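Local atomic coordinates of dUTPase (Streptococcus mutans, PDB entry 3H6X), a protein that probably hydrolyses dUTP to dUMP and diphosphate, as a trimeric dUTPase of nucleotide metabolism. Residues V52-Q57 and G97-Q102. Sequence-based numbering, arbitrary orientation.
Sequences VKAYMQ and GHIFAQ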
# COMPACT_ATOMS: atom_id res chain seq x y z
N VAL B 52 5.72 -13.36 15.32
CA VAL B 52 5.10 -12.41 16.25
C VAL B 52 3.62 -12.15 16.01
O VAL B 52 3.09 -12.42 14.93
CB VAL B 52 5.86 -11.05 16.25
CG1 VAL B 52 7.31 -11.24 16.71
CG2 VAL B 52 5.78 -10.37 14.88
N LYS B 53 2.95 -11.67 17.06
CA LYS B 53 1.58 -11.19 16.98
C LYS B 53 1.59 -9.75 17.46
O LYS B 53 2.56 -9.30 18.07
CB LYS B 53 0.66 -12.04 17.86
CG LYS B 53 1.18 -12.21 19.29
CD LYS B 53 0.33 -13.23 20.09
CE LYS B 53 0.88 -13.39 21.51
NZ LYS B 53 0.19 -14.53 22.25
N ALA B 54 0.53 -9.00 17.17
CA ALA B 54 0.52 -7.57 17.52
C ALA B 54 -0.79 -7.19 18.20
O ALA B 54 -1.83 -7.55 17.73
CB ALA B 54 0.72 -6.70 16.28
N TYR B 55 -0.69 -6.46 19.30
CA TYR B 55 -1.87 -5.94 20.00
C TYR B 55 -1.90 -4.43 19.78
O TYR B 55 -0.86 -3.83 19.50
CB TYR B 55 -1.81 -6.29 21.50
CG TYR B 55 -0.61 -5.73 22.22
CD1 TYR B 55 -0.68 -4.49 22.86
CD2 TYR B 55 0.58 -6.45 22.26
CE1 TYR B 55 0.42 -3.98 23.53
CE2 TYR B 55 1.71 -5.94 22.92
CZ TYR B 55 1.61 -4.70 23.55
OH TYR B 55 2.73 -4.19 24.19
N MSE B 56 -3.09 -3.84 19.87
CA MSE B 56 -3.21 -2.40 19.67
C MSE B 56 -4.53 -1.93 20.29
O MSE B 56 -5.28 -2.75 20.85
CB MSE B 56 -3.18 -2.07 18.17
CG MSE B 56 -4.28 -2.81 17.43
SE MSE B 56 -3.90 -3.05 15.52
CE MSE B 56 -2.01 -2.61 15.54
N GLN B 57 -4.81 -0.64 20.20
CA GLN B 57 -6.02 -0.12 20.83
C GLN B 57 -7.19 -0.20 19.87
O GLN B 57 -7.00 -0.43 18.68
CB GLN B 57 -5.81 1.32 21.28
CG GLN B 57 -4.60 1.44 22.18
CD GLN B 57 -4.62 2.68 23.02
OE1 GLN B 57 -5.50 2.84 23.87
NE2 GLN B 57 -3.62 3.55 22.81
N GLY B 97 -2.85 -15.21 16.16
CA GLY B 97 -2.57 -13.91 15.58
C GLY B 97 -1.19 -13.82 14.97
O GLY B 97 -0.67 -12.73 14.71
N HIS B 98 -0.60 -14.98 14.70
CA HIS B 98 0.71 -15.03 14.06
C HIS B 98 0.68 -14.29 12.73
O HIS B 98 -0.11 -14.60 11.84
CB HIS B 98 1.08 -16.49 13.82
CG HIS B 98 2.49 -16.70 13.34
ND1 HIS B 98 2.94 -17.93 12.93
CD2 HIS B 98 3.52 -15.83 13.18
CE1 HIS B 98 4.22 -17.82 12.55
NE2 HIS B 98 4.59 -16.57 12.71
N ILE B 99 1.55 -13.30 12.59
CA ILE B 99 1.62 -12.50 11.38
C ILE B 99 2.51 -13.19 10.34
O ILE B 99 3.62 -13.60 10.65
CB ILE B 99 2.19 -11.11 11.70
CG1 ILE B 99 1.20 -10.33 12.57
CG2 ILE B 99 2.50 -10.34 10.40
CD1 ILE B 99 1.83 -9.11 13.23
N PHE B 100 1.95 -13.39 9.14
CA PHE B 100 2.70 -13.91 7.99
C PHE B 100 2.80 -12.83 6.92
O PHE B 100 1.86 -12.04 6.75
CB PHE B 100 1.99 -15.12 7.38
CG PHE B 100 2.04 -16.36 8.22
CD1 PHE B 100 1.16 -16.53 9.28
CD2 PHE B 100 2.96 -17.37 7.94
CE1 PHE B 100 1.20 -17.68 10.06
CE2 PHE B 100 2.99 -18.52 8.70
CZ PHE B 100 2.12 -18.67 9.77
N ALA B 101 3.91 -12.83 6.20
CA ALA B 101 4.09 -11.98 5.02
C ALA B 101 3.93 -12.82 3.75
O ALA B 101 4.66 -13.79 3.55
CB ALA B 101 5.46 -11.33 5.06
N GLN B 102 2.96 -12.48 2.91
CA GLN B 102 2.70 -13.24 1.69
C GLN B 102 3.62 -12.76 0.56
O GLN B 102 3.36 -11.73 -0.07
CB GLN B 102 1.23 -13.05 1.30
CG GLN B 102 0.70 -14.09 0.31
CD GLN B 102 -0.75 -13.82 -0.08
OE1 GLN B 102 -1.55 -13.32 0.72
NE2 GLN B 102 -1.09 -14.15 -1.32
O HOH W 1 -1.55 -10.31 15.76
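Ile99 N donates a hydrogen bond of 2.9 Å to Val52 O, and its N-H...O angle of 167° together with a C=O...N angle of 172° marks a straight bond that meets the carbonyl head-on. Two residues on from Val52 and two back from Ile99, water 1 bridges the backbones: it accepts from Ala54 N (2.8 Å) and can donate to Gly97 O (2.8 Å), though other acceptors compete for its protons. That same Gly97 O also receives a bent CA-H...O contact from Lys53 CA at 3.5 Å. The direct bond and the water together join strand 52-55, which pairs antiparallel with strand 6-9, to the chain at 97-99, within the jelly-roll beta-barrel of the dUTPase family. Among apolar groups, the CG1 branch of Ile99, anti to the carbonyl carbon (chi1 -67°), carries CD1 to 4.0 Å from Ala54 CB; Leu62 and Leu64 of strand 60-66 add to the packing round Ile99. The His98 ring presents an edge to Val52 O, with CD2 3.9 Å from that oxygen, while Phe100 CD1 sits over one face of the imidazole, 4.2 Å from its plane and nearer the ring's margin than its centre. Beyond the two segments, His98 NE2 hydrogen-bonds Gly51 N, and the extended Lys53 chain lets NZ hydrogen-bond Asn91 OD1 and form a salt bridge with Glu96 OE2.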